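PDB 5T99: glycoside Hydrolase from Bacteroides uniformis, which binds the galactose mimic galacto-isofagomine and probably hydrolyses galactosidic linkages as a family 2 glycoside hydrolase in the agarose metabolism of a gut symbiont. Local coordinates for residues Glu32-Phe37 / Asn147-Gln152; Lys271-Ile274 / Asp279-Asp282; Ile307-Val312 / Val409-Ile414; Ile733-Glu738 / Val752-Glu757. All blocks are in the same frame, centred on the assembly; numbering follows the deposited sequence.

Interaction 1: Glu32-Phe37 / Asn147-Gln152; sequences ENWRFF and NVLAVQ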
loop_
_atom_site.group_PDB
_atom_site.type_symbol
_atom_site.label_atom_id
_atom_site.label_comp_id
_atom_site.label_asym_id
_atom_site.label_seq_id
_atom_site.Cartn_x
_atom_site.Cartn_y
_atom_site.Cartn_z
ATOM N N GLU A 32 -2.095 -15.012 -17.994
ATOM C CA GLU A 32 -3.294 -15.684 -18.462
ATOM C C GLU A 32 -3.048 -17.183 -18.591
ATOM O O GLU A 32 -1.940 -17.618 -18.926
ATOM C CB GLU A 32 -3.775 -15.094 -19.800
ATOM C CG GLU A 32 -4.414 -13.707 -19.697
ATOM C CD GLU A 32 -3.423 -12.610 -19.313
ATOM O OE1 GLU A 32 -3.719 -11.855 -18.361
ATOM O OE2 GLU A 32 -2.339 -12.517 -19.949
ATOM N N ASN A 33 -4.097 -17.954 -18.301
ATOM C CA ASN A 33 -4.185 -19.390 -18.605
ATOM C C ASN A 33 -3.208 -20.269 -17.822
ATOM O O ASN A 33 -2.368 -20.943 -18.405
ATOM C CB ASN A 33 -4.069 -19.644 -20.121
ATOM C CG ASN A 33 -5.119 -18.886 -20.923
ATOM O OD1 ASN A 33 -6.308 -18.957 -20.636
ATOM N ND2 ASN A 33 -4.675 -18.156 -21.933
ATOM N N TRP A 34 -3.350 -20.253 -16.500
ATOM C CA TRP A 34 -2.633 -21.167 -15.626
ATOM C C TRP A 34 -3.562 -22.247 -15.077
ATOM O O TRP A 34 -4.791 -22.117 -15.113
ATOM C CB TRP A 34 -1.992 -20.418 -14.446
ATOM C CG TRP A 34 -0.856 -19.528 -14.814
ATOM C CD1 TRP A 34 -0.936 -18.313 -15.429
ATOM C CD2 TRP A 34 0.537 -19.757 -14.557
ATOM N NE1 TRP A 34 0.323 -17.774 -15.586
ATOM C CE2 TRP A 34 1.246 -18.641 -15.066
ATOM C CE3 TRP A 34 1.256 -20.803 -13.968
ATOM C CZ2 TRP A 34 2.635 -18.539 -14.991
ATOM C CZ3 TRP A 34 2.643 -20.702 -13.901
ATOM C CH2 TRP A 34 3.317 -19.575 -14.409
ATOM N N ARG A 35 -2.935 -23.305 -14.561
ATOM C CA ARG A 35 -3.590 -24.339 -13.756
ATOM C C ARG A 35 -3.097 -24.230 -12.312
ATOM O O ARG A 35 -1.886 -24.038 -12.087
ATOM C CB ARG A 35 -3.237 -25.718 -14.297
ATOM C CG ARG A 35 -3.615 -25.931 -15.755
ATOM C CD ARG A 35 -5.118 -26.024 -15.908
ATOM N NE ARG A 35 -5.456 -26.572 -17.216
ATOM C CZ ARG A 35 -6.504 -27.353 -17.501
ATOM N NH1 ARG A 35 -7.379 -27.743 -16.565
ATOM N NH2 ARG A 35 -6.675 -27.759 -18.760
ATOM N N PHE A 36 -4.023 -24.346 -11.354
ATOM C CA PHE A 36 -3.715 -24.284 -9.914
ATOM C C PHE A 36 -4.245 -25.515 -9.166
ATOM O O PHE A 36 -5.326 -26.028 -9.467
ATOM C CB PHE A 36 -4.292 -23.003 -9.285
ATOM C CG PHE A 36 -4.186 -22.946 -7.770
ATOM C CD1 PHE A 36 -2.941 -22.816 -7.144
ATOM C CD2 PHE A 36 -5.328 -23.011 -6.969
ATOM C CE1 PHE A 36 -2.836 -22.758 -5.761
ATOM C CE2 PHE A 36 -5.230 -22.955 -5.583
ATOM C CZ PHE A 36 -3.982 -22.825 -4.979
ATOM N N PHE A 37 -3.462 -25.965 -8.189
ATOM C CA PHE A 37 -3.857 -27.024 -7.275
ATOM C C PHE A 37 -3.321 -26.720 -5.874
ATOM O O PHE A 37 -2.108 -26.622 -5.684
ATOM C CB PHE A 37 -3.329 -28.380 -7.770
ATOM C CG PHE A 37 -3.716 -29.536 -6.892
ATOM C CD1 PHE A 37 -2.830 -30.032 -5.935
ATOM C CD2 PHE A 37 -4.984 -30.118 -7.003
ATOM C CE1 PHE A 37 -3.195 -31.095 -5.114
ATOM C CE2 PHE A 37 -5.351 -31.182 -6.188
ATOM C CZ PHE A 37 -4.455 -31.676 -5.245
ATOM N N ASN A 147 5.531 -26.464 -23.981
ATOM C CA ASN A 147 6.415 -26.166 -22.853
ATOM C C ASN A 147 5.576 -26.090 -21.593
ATOM O O ASN A 147 4.411 -25.730 -21.655
ATOM C CB ASN A 147 7.135 -24.825 -23.034
ATOM C CG ASN A 147 8.045 -24.804 -24.237
ATOM O OD1 ASN A 147 9.262 -24.963 -24.113
ATOM N ND2 ASN A 147 7.468 -24.606 -25.412
ATOM N N VAL A 148 6.181 -26.403 -20.451
ATOM C CA VAL A 148 5.482 -26.432 -19.169
ATOM C C VAL A 148 6.303 -25.699 -18.107
ATOM O O VAL A 148 7.364 -26.171 -17.667
ATOM C CB VAL A 148 5.198 -27.892 -18.724
ATOM C CG1 VAL A 148 4.574 -27.944 -17.336
ATOM C CG2 VAL A 148 4.283 -28.595 -19.730
ATOM N N LEU A 149 5.786 -24.548 -17.697
ATOM C CA LEU A 149 6.321 -23.810 -16.575
ATOM C C LEU A 149 5.545 -24.219 -15.325
ATOM O O LEU A 149 4.314 -24.080 -15.288
ATOM C CB LEU A 149 6.182 -22.300 -16.821
ATOM C CG LEU A 149 6.767 -21.355 -15.771
ATOM C CD1 LEU A 149 8.241 -21.642 -15.554
ATOM C CD2 LEU A 149 6.530 -19.911 -16.194
ATOM N N ALA A 150 6.275 -24.715 -14.317
ATOM C CA ALA A 150 5.695 -25.186 -13.056
ATOM C C ALA A 150 6.276 -24.411 -11.888
ATOM O O ALA A 150 7.484 -24.251 -11.803
ATOM C CB ALA A 150 5.972 -26.668 -12.866
ATOM N N VAL A 151 5.410 -23.958 -10.989
ATOM C CA VAL A 151 5.814 -23.239 -9.787
ATOM C C VAL A 151 5.215 -23.968 -8.601
ATOM O O VAL A 151 4.008 -24.234 -8.579
ATOM C CB VAL A 151 5.331 -21.767 -9.794
ATOM C CG1 VAL A 151 5.696 -21.062 -8.496
ATOM C CG2 VAL A 151 5.924 -21.013 -10.979
ATOM N N GLN A 152 6.062 -24.310 -7.632
ATOM C CA GLN A 152 5.608 -24.830 -6.342
ATOM C C GLN A 152 5.926 -23.813 -5.250
ATOM O O GLN A 152 7.075 -23.370 -5.111
ATOM C CB GLN A 152 6.285 -26.165 -6.009
ATOM C CG GLN A 152 5.792 -26.817 -4.716
ATOM C CD GLN A 152 6.816 -27.749 -4.060
ATOM O OE1 GLN A 152 8.019 -27.483 -4.052
ATOM N NE2 GLN A 152 6.326 -28.829 -3.477
#
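In the sugar-binding domain of this family 2 enzyme, the indole of Trp-34 reaches along one face of a beta sheet to Leu-149 and Val-151. The strands 34-38 and 146-153 are not direct neighbours. Strand 86-93 runs between them, and the CA atoms of Trp-34 and Leu-149 are 9.4 Å apart. The gap is closed by side chains alone, with no hydrogen bond across it. The six-membered part of the indole does the touching. Its CH2 lies 3.7 Å from CD2 of Leu-149, and the two side chains cross at a slant. Val-151 is a looser partner, with its CG2 4.4 Å from CZ3 of Trp-34. Both aliphatic groups meet the ring obliquely. CG of Trp-34 lies anti to its carbonyl carbon (chi1 -69°), which swings the indole over towards the second strand. This is the inner face of a beta sandwich of the jelly-roll kind known for this domain. Ile-105 and Phe-107 of the facing sheet pack on Leu-149, and Phe-107 also touches Val-151. NE1 of Trp-34 donates a hydrogen bond to the backbone O of Phe-30, which, with the packing round it, is likely to limit how the ring can turn.

Interaction 2: Lys271-Ile274 / Asp279-Asp282; sequences KTEI and DLTD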
loop_
_atom_site.group_PDB
_atom_site.type_symbol
_atom_site.label_atom_id
_atom_site.label_comp_id
_atom_site.label_asym_id
_atom_site.label_seq_id
_atom_site.Cartn_x
_atom_site.Cartn_y
_atom_site.Cartn_z
ATOM N N LYS A 271 12.100 6.442 -22.687
ATOM C CA LYS A 271 12.214 5.340 -23.642
ATOM C C LYS A 271 13.682 5.200 -24.000
ATOM O O LYS A 271 14.284 6.136 -24.525
ATOM C CB LYS A 271 11.382 5.658 -24.877
ATOM C CG LYS A 271 11.404 4.655 -26.043
ATOM C CD LYS A 271 10.937 5.363 -27.326
ATOM C CE LYS A 271 9.968 4.541 -28.150
ATOM N NZ LYS A 271 9.214 5.393 -29.122
ATOM N N THR A 272 14.260 4.044 -23.708
ATOM C CA THR A 272 15.667 3.772 -24.009
ATOM C C THR A 272 15.747 2.706 -25.108
ATOM O O THR A 272 15.233 1.595 -24.942
ATOM C CB THR A 272 16.442 3.312 -22.742
ATOM O OG1 THR A 272 16.431 4.361 -21.769
ATOM C CG2 THR A 272 17.894 2.957 -23.066
ATOM N N GLU A 273 16.401 3.054 -26.214
ATOM C CA GLU A 273 16.544 2.180 -27.381
ATOM C C GLU A 273 18.014 1.823 -27.527
ATOM O O GLU A 273 18.878 2.698 -27.406
ATOM C CB GLU A 273 16.015 2.883 -28.639
ATOM C CG GLU A 273 14.487 2.935 -28.679
ATOM C CD GLU A 273 13.904 3.937 -29.672
ATOM O OE1 GLU A 273 14.562 4.942 -30.012
ATOM O OE2 GLU A 273 12.747 3.739 -30.095
ATOM N N ILE A 274 18.298 0.538 -27.733
ATOM C CA ILE A 274 19.653 0.066 -27.994
ATOM C C ILE A 274 19.807 -0.220 -29.486
ATOM O O ILE A 274 18.906 -0.816 -30.096
ATOM C CB ILE A 274 19.951 -1.220 -27.198
ATOM C CG1 ILE A 274 19.668 -1.001 -25.703
ATOM C CG2 ILE A 274 21.384 -1.688 -27.433
ATOM C CD1 ILE A 274 20.473 0.110 -25.066
ATOM N N ASP A 279 20.608 -1.254 -36.721
ATOM C CA ASP A 279 19.507 -2.103 -36.263
ATOM C C ASP A 279 19.153 -1.844 -34.803
ATOM O O ASP A 279 20.024 -1.891 -33.951
ATOM C CB ASP A 279 19.873 -3.591 -36.406
ATOM C CG ASP A 279 20.312 -3.966 -37.814
ATOM O OD1 ASP A 279 19.619 -3.595 -38.768
ATOM O OD2 ASP A 279 21.356 -4.646 -37.955
ATOM N N LEU A 280 17.874 -1.601 -34.530
ATOM C CA LEU A 280 17.341 -1.589 -33.171
ATOM C C LEU A 280 17.370 -3.002 -32.595
ATOM O O LEU A 280 16.880 -3.928 -33.238
ATOM C CB LEU A 280 15.886 -1.103 -33.202
ATOM C CG LEU A 280 15.120 -0.968 -31.874
ATOM C CD1 LEU A 280 15.700 0.124 -30.996
ATOM C CD2 LEU A 280 13.655 -0.666 -32.149
ATOM N N THR A 281 17.935 -3.174 -31.401
ATOM C CA THR A 281 17.919 -4.467 -30.715
ATOM C C THR A 281 16.987 -4.548 -29.508
ATOM O O THR A 281 16.564 -5.645 -29.141
ATOM C CB THR A 281 19.316 -4.878 -30.241
ATOM O OG1 THR A 281 19.734 -4.042 -29.149
ATOM C CG2 THR A 281 20.307 -4.779 -31.388
ATOM N N ASP A 282 16.683 -3.418 -28.874
ATOM C CA ASP A 282 15.886 -3.416 -27.650
ATOM C C ASP A 282 15.278 -2.050 -27.350
ATOM O O ASP A 282 15.829 -1.015 -27.739
ATOM C CB ASP A 282 16.759 -3.853 -26.469
ATOM C CG ASP A 282 15.945 -4.234 -25.246
ATOM O OD1 ASP A 282 14.744 -4.570 -25.388
ATOM O OD2 ASP A 282 16.513 -4.183 -24.142
#
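Ile-274 and Asp-282 lie side by side with their side chains pointing the same way, CG1 of Ile-274 being 4.1 Å from CB of Asp-282. Thr-281 comes against the other branch of the same isoleucine. Its OG1 sits 3.3 Å from CG2 of Ile-274. That hydroxyl stands between the backbone N and the carbonyl carbon of its own residue (chi1 71°), and it is hydrogen-bonded to Val-180 O. OD2 of Asp-282 is likewise taken by the backbone N of Ile-182. Both polar groups thus tie this strand to strand 180-194, which also packs on Ile-274. Elsewhere in the contact, the side chains of Leu-280 and Glu-273 cross at a slant, with CD1 of Leu-280 3.6 Å from CB of Glu-273. The same methyl is 3.5 Å from the carbonyl O of Ile-274. Two nearly straight backbone bonds hold the strands. Ile-274 N donates to Asp-282 O at 2.9 Å, and Thr-281 N donates to Ile-274 O, also at 2.9 Å. Two residues, Thr-281 and Asp-282, therefore stand opposite one, and Thr-281 has a helix-like backbone (psi -25°). This is consistent with a classic beta bulge, here near the turn of the antiparallel hairpin formed by strands 268-276 and 279-288.

Interaction 3: Ile307-Val312 / Val409-Ile414; sequences IRFNGV and VIMWSI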
loop_
_atom_site.group_PDB
_atom_site.type_symbol
_atom_site.label_atom_id
_atom_site.label_comp_id
_atom_site.label_asym_id
_atom_site.label_seq_id
_atom_site.Cartn_x
_atom_site.Cartn_y
_atom_site.Cartn_z
ATOM N N ILE A 307 9.244 19.624 4.425
ATOM C CA ILE A 307 8.108 18.720 4.308
ATOM C C ILE A 307 7.908 18.089 5.689
ATOM O O ILE A 307 8.875 17.876 6.417
ATOM C CB ILE A 307 8.335 17.650 3.198
ATOM C CG1 ILE A 307 7.076 16.818 2.960
ATOM C CG2 ILE A 307 9.497 16.706 3.512
ATOM C CD1 ILE A 307 7.208 15.841 1.804
ATOM N N ARG A 308 6.655 17.826 6.053
ATOM C CA ARG A 308 6.330 17.068 7.260
ATOM C C ARG A 308 5.510 15.849 6.890
ATOM O O ARG A 308 4.650 15.921 6.019
ATOM C CB ARG A 308 5.566 17.933 8.261
ATOM C CG ARG A 308 6.293 19.230 8.571
ATOM C CD ARG A 308 5.769 19.952 9.802
ATOM N NE ARG A 308 6.818 20.781 10.413
ATOM C CZ ARG A 308 7.820 20.333 11.189
ATOM N NH1 ARG A 308 7.956 19.029 11.470
ATOM N NH2 ARG A 308 8.704 21.204 11.689
ATOM N N PHE A 309 5.763 14.736 7.567
ATOM C CA PHE A 309 5.067 13.490 7.284
ATOM C C PHE A 309 3.783 13.358 8.105
ATOM O O PHE A 309 3.811 13.075 9.303
ATOM C CB PHE A 309 5.980 12.277 7.524
ATOM C CG PHE A 309 7.326 12.383 6.866
ATOM C CD1 PHE A 309 7.440 12.750 5.531
ATOM C CD2 PHE A 309 8.478 12.091 7.576
ATOM C CE1 PHE A 309 8.689 12.846 4.925
ATOM C CE2 PHE A 309 9.725 12.175 6.980
ATOM C CZ PHE A 309 9.835 12.555 5.650
ATOM N N ASN A 310 2.661 13.600 7.438
ATOM C CA ASN A 310 1.349 13.121 7.863
ATOM C C ASN A 310 1.197 11.736 7.270
ATOM O O ASN A 310 0.561 11.564 6.228
ATOM C CB ASN A 310 0.242 14.014 7.314
ATOM C CG ASN A 310 0.312 15.415 7.846
ATOM O OD1 ASN A 310 0.890 15.665 8.900
ATOM N ND2 ASN A 310 -0.275 16.346 7.114
ATOM N N GLY A 311 1.775 10.745 7.949
ATOM C CA GLY A 311 2.009 9.428 7.357
ATOM C C GLY A 311 1.148 8.319 7.902
ATOM O O GLY A 311 0.578 8.436 8.979
ATOM N N VAL A 312 1.081 7.229 7.146
ATOM C CA VAL A 312 0.406 6.017 7.577
ATOM C C VAL A 312 1.237 4.794 7.195
ATOM O O VAL A 312 1.931 4.793 6.165
ATOM C CB VAL A 312 -1.027 5.894 7.001
ATOM C CG1 VAL A 312 -1.833 7.139 7.321
ATOM C CG2 VAL A 312 -1.017 5.655 5.504
ATOM N N VAL A 409 9.630 7.329 -3.621
ATOM C CA VAL A 409 10.468 6.723 -2.563
ATOM C C VAL A 409 11.505 7.732 -2.081
ATOM O O VAL A 409 12.263 8.268 -2.885
ATOM C CB VAL A 409 11.176 5.434 -3.039
ATOM C CG1 VAL A 409 12.063 4.875 -1.943
ATOM C CG2 VAL A 409 10.143 4.403 -3.456
ATOM N N ILE A 410 11.510 7.999 -0.779
ATOM C CA ILE A 410 12.460 8.946 -0.192
ATOM C C ILE A 410 13.401 8.348 0.836
ATOM O O ILE A 410 14.395 8.991 1.162
ATOM C CB ILE A 410 11.760 10.191 0.416
ATOM C CG1 ILE A 410 10.717 9.805 1.485
ATOM C CG2 ILE A 410 11.114 10.999 -0.701
ATOM C CD1 ILE A 410 10.253 10.964 2.343
ATOM N N MET A 411 13.102 7.164 1.363
ATOM C CA MET A 411 14.005 6.481 2.277
ATOM C C MET A 411 14.004 4.967 2.033
ATOM O O MET A 411 13.022 4.412 1.555
ATOM C CB MET A 411 13.605 6.737 3.725
ATOM C CG MET A 411 13.399 8.186 4.123
ATOM S SD MET A 411 13.302 8.292 5.924
ATOM C CE MET A 411 12.546 9.895 6.180
ATOM N N TRP A 412 15.117 4.320 2.358
ATOM C CA TRP A 412 15.210 2.867 2.428
ATOM C C TRP A 412 15.194 2.464 3.902
ATOM O O TRP A 412 16.152 2.732 4.626
ATOM C CB TRP A 412 16.499 2.368 1.769
ATOM C CG TRP A 412 16.696 2.845 0.373
ATOM C CD1 TRP A 412 17.617 3.750 -0.054
ATOM C CD2 TRP A 412 15.951 2.457 -0.783
ATOM N NE1 TRP A 412 17.503 3.938 -1.401
ATOM C CE2 TRP A 412 16.486 3.159 -1.877
ATOM C CE3 TRP A 412 14.884 1.574 -1.000
ATOM C CZ2 TRP A 412 15.992 3.012 -3.180
ATOM C CZ3 TRP A 412 14.392 1.422 -2.292
ATOM C CH2 TRP A 412 14.944 2.140 -3.367
ATOM N N SER A 413 14.102 1.852 4.362
ATOM C CA SER A 413 14.017 1.384 5.753
ATOM C C SER A 413 14.542 -0.051 5.805
ATOM O O SER A 413 13.965 -0.947 5.184
ATOM C CB SER A 413 12.586 1.471 6.279
ATOM O OG SER A 413 12.514 1.159 7.662
ATOM N N ILE A 414 15.639 -0.254 6.537
ATOM C CA ILE A 414 16.331 -1.555 6.578
ATOM C C ILE A 414 15.695 -2.594 7.501
ATOM O O ILE A 414 16.025 -3.786 7.425
ATOM C CB ILE A 414 17.838 -1.427 6.946
ATOM C CG1 ILE A 414 18.045 -0.639 8.244
ATOM C CG2 ILE A 414 18.608 -0.798 5.792
ATOM C CD1 ILE A 414 19.429 -0.777 8.836
#
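Phe-309 sets the far end of its ring against the ends of Ile-410 and Met-411, whose methyls lie next to each other on the same side of the ring plane. The two side chains come to meet it from the opposite direction. CE1 of Phe-309 is 3.6 Å from CD1 of Ile-410. At the neighbouring corner of the ring, CE2 of Phe-309 is 3.7 Å from CE of Met-411. CZ, the ring atom between CE1 and CE2, touches both methyls. Each methyl approaches the ring obliquely. The Met-411 chain is extended beyond CG, and this carries its CE towards the phenyl group. The segments belong to strands 305-313 and 409-416, which do not pair with each other in the TIM barrel. Strands 344-346 and 366-370 stand between them on one way round, so the contact spans the barrel interior. The CA atoms of Phe-309 and Ile-410 are 11.5 Å apart, and side chains fill that width. Ile-410 and Met-411 follow one another yet both point inward. The helix-like psi of Ile-410 (-16°) interrupts the usual strand alternation. With only an alanine here in place of Phe-309, the loss of the ring is likely to open a gap in the barrel interior and leave CD1 of Ile-410 and CE of Met-411 without their shared partner. Val-366 packs on both Phe-309 and Ile-410. Phe-300 touches both Ile-410 and Met-411, and the ring of Phe-551 meets that of Phe-309.

Interaction 4: Ile733-Glu738 / Val752-Glu757; sequences ITVRIE and VEFSVE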
loop_
_atom_site.group_PDB
_atom_site.type_symbol
_atom_site.label_atom_id
_atom_site.label_comp_id
_atom_site.label_asym_id
_atom_site.label_seq_id
_atom_site.Cartn_x
_atom_site.Cartn_y
_atom_site.Cartn_z
ATOM N N ILE A 733 -19.311 -0.516 -4.090
ATOM C CA ILE A 733 -20.674 -0.052 -3.827
ATOM C C ILE A 733 -20.977 -0.128 -2.335
ATOM O O ILE A 733 -21.150 -1.211 -1.786
ATOM C CB ILE A 733 -21.701 -0.857 -4.665
ATOM C CG1 ILE A 733 -21.406 -0.689 -6.163
ATOM C CG2 ILE A 733 -23.125 -0.407 -4.354
ATOM C CD1 ILE A 733 -22.004 -1.767 -7.051
ATOM N N THR A 734 -21.008 1.032 -1.683
ATOM C CA THR A 734 -21.414 1.124 -0.287
ATOM C C THR A 734 -22.867 0.685 -0.152
ATOM O O THR A 734 -23.708 1.051 -0.979
ATOM C CB THR A 734 -21.286 2.564 0.263
ATOM O OG1 THR A 734 -19.928 3.009 0.147
ATOM C CG2 THR A 734 -21.718 2.634 1.738
ATOM N N VAL A 735 -23.151 -0.090 0.894
ATOM C CA VAL A 735 -24.477 -0.634 1.144
ATOM C C VAL A 735 -24.943 -0.116 2.490
ATOM O O VAL A 735 -24.347 -0.436 3.504
ATOM C CB VAL A 735 -24.469 -2.178 1.163
ATOM C CG1 VAL A 735 -25.891 -2.716 1.365
ATOM C CG2 VAL A 735 -23.838 -2.735 -0.116
ATOM N N ARG A 736 -26.010 0.684 2.478
ATOM C CA ARG A 736 -26.557 1.318 3.678
ATOM C C ARG A 736 -27.875 0.658 4.074
ATOM O O ARG A 736 -28.679 0.314 3.204
ATOM C CB ARG A 736 -26.797 2.807 3.421
ATOM C CG ARG A 736 -25.525 3.634 3.355
ATOM C CD ARG A 736 -25.801 4.999 2.756
ATOM N NE ARG A 736 -26.814 5.761 3.490
ATOM C CZ ARG A 736 -26.599 6.458 4.611
ATOM N NH1 ARG A 736 -25.396 6.490 5.185
ATOM N NH2 ARG A 736 -27.608 7.133 5.172
ATOM N N ILE A 737 -28.081 0.481 5.380
ATOM C CA ILE A 737 -29.365 0.042 5.911
ATOM C C ILE A 737 -30.030 1.293 6.465
ATOM O O ILE A 737 -29.558 1.868 7.454
ATOM C CB ILE A 737 -29.229 -1.041 7.010
ATOM C CG1 ILE A 737 -28.402 -2.239 6.520
ATOM C CG2 ILE A 737 -30.599 -1.519 7.470
ATOM C CD1 ILE A 737 -28.964 -2.958 5.302
ATOM N N GLU A 738 -31.114 1.712 5.810
ATOM C CA GLU A 738 -31.823 2.950 6.162
ATOM C C GLU A 738 -33.229 2.694 6.728
ATOM O O GLU A 738 -33.863 1.675 6.433
ATOM C CB GLU A 738 -31.907 3.875 4.938
ATOM C CG GLU A 738 -30.612 4.619 4.643
ATOM C CD GLU A 738 -30.611 5.377 3.314
ATOM O OE1 GLU A 738 -31.623 5.350 2.573
ATOM O OE2 GLU A 738 -29.573 6.014 3.011
ATOM N N VAL A 752 -27.600 -8.955 3.852
ATOM C CA VAL A 752 -27.940 -8.492 2.512
ATOM C C VAL A 752 -27.421 -9.498 1.486
ATOM O O VAL A 752 -26.324 -10.013 1.625
ATOM C CB VAL A 752 -27.358 -7.088 2.264
ATOM C CG1 VAL A 752 -27.752 -6.561 0.886
ATOM C CG2 VAL A 752 -27.812 -6.137 3.370
ATOM N N GLU A 753 -28.230 -9.788 0.474
ATOM C CA GLU A 753 -27.863 -10.724 -0.593
ATOM C C GLU A 753 -27.704 -9.945 -1.885
ATOM O O GLU A 753 -28.384 -8.942 -2.095
ATOM C CB GLU A 753 -28.914 -11.829 -0.752
ATOM C CG GLU A 753 -29.292 -12.496 0.575
ATOM C CD GLU A 753 -29.501 -14.000 0.510
ATOM O OE1 GLU A 753 -29.988 -14.560 1.517
ATOM O OE2 GLU A 753 -29.170 -14.630 -0.510
ATOM N N PHE A 754 -26.797 -10.398 -2.742
ATOM C CA PHE A 754 -26.427 -9.621 -3.913
ATOM C C PHE A 754 -26.488 -10.460 -5.170
ATOM O O PHE A 754 -26.111 -11.635 -5.191
ATOM C CB PHE A 754 -25.029 -9.027 -3.749
ATOM C CG PHE A 754 -24.868 -8.172 -2.518
ATOM C CD1 PHE A 754 -25.309 -6.854 -2.509
ATOM C CD2 PHE A 754 -24.267 -8.682 -1.374
ATOM C CE1 PHE A 754 -25.149 -6.060 -1.392
ATOM C CE2 PHE A 754 -24.111 -7.893 -0.248
ATOM C CZ PHE A 754 -24.557 -6.582 -0.258
ATOM N N SER A 755 -26.967 -9.828 -6.224
ATOM C CA SER A 755 -27.075 -10.450 -7.521
ATOM C C SER A 755 -26.496 -9.435 -8.512
ATOM O O SER A 755 -26.789 -8.234 -8.425
ATOM C CB SER A 755 -28.551 -10.802 -7.793
ATOM O OG SER A 755 -28.820 -11.023 -9.164
ATOM N N VAL A 756 -25.654 -9.923 -9.419
ATOM C CA VAL A 756 -24.980 -9.088 -10.409
ATOM C C VAL A 756 -25.165 -9.712 -11.789
ATOM O O VAL A 756 -24.791 -10.864 -11.998
ATOM C CB VAL A 756 -23.479 -8.955 -10.069
ATOM C CG1 VAL A 756 -22.756 -8.082 -11.091
ATOM C CG2 VAL A 756 -23.318 -8.402 -8.655
ATOM N N GLU A 757 -25.746 -8.947 -12.714
ATOM C CA GLU A 757 -26.106 -9.429 -14.052
ATOM C C GLU A 757 -25.541 -8.481 -15.110
ATOM O O GLU A 757 -25.368 -7.283 -14.853
ATOM C CB GLU A 757 -27.639 -9.484 -14.233
ATOM C CG GLU A 757 -28.449 -10.137 -13.109
ATOM C CD GLU A 757 -28.785 -11.602 -13.361
ATOM O OE1 GLU A 757 -29.986 -11.955 -13.278
ATOM O OE2 GLU A 757 -27.857 -12.397 -13.643
#
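Val-735 and Phe-754 make the closest part of this contact, coming at each other from opposite directions. CG2 of Val-735 is 3.8 Å from CE1 of Phe-754 and also touches CZ, meeting the ring obliquely. With CG anti to its carbonyl carbon (chi1 -57°), Phe-754 brings CE1 and CZ up to Val-735. Beside this pair, Ile-737 and Val-752 slide past each other, with CD1 of the isoleucine 3.9 Å from CG2 of the valine. A looser touch joins CG1 of Val-735 to CG1 of Val-752 at 4.3 Å. No hydrogen bond links the segments, because they lie in different sheets. Strand 730-738 belongs to one sheet and strand 751-758 to the other sheet of a beta sandwich in the C-terminal domain. The strand axes stay 10.3 Å apart at their closest and run at 140° to each other. Leu-790 and Ala-806 add to the packing round Phe-754. The backs of the strands are different in kind. Glu-753 and Ser-755 take no part in the contact and are partly exposed. Arg-736, also partly exposed, forms a salt bridge with the buried Glu-738 along its own strand. NE of Arg-736 donates to OE2 of Glu-738 at 2.8 Å, and NH2 adds a second bond to the same oxygen at 3.1 Å. Both reach that oxygen on its anti side, somewhat out of the carboxylate plane, while it lies in the guanidinium plane.

The four contacts follow one another along the chain in four different parts of the enzyme, and none touches another. Interaction 3 belongs to the catalytic barrel. Strand 409-416 ends at Asn-416, and Glu-417 follows; both line the pocket holding galacto-isofagomine. The sugar-binding domain of interaction 1 also supplies a pocket residue, Arg-161, although its own contact lies about 38 Å from interaction 3, centre to centre. Interactions 2 and 4 are the farthest apart, with centres about 51 Å from each other. The nearest atoms of interactions 2 and 3 are about 19 Å apart. Interactions 1, 3 and 4 are purely apolar across their segments; interaction 2 alone uses backbone hydrogen bonds.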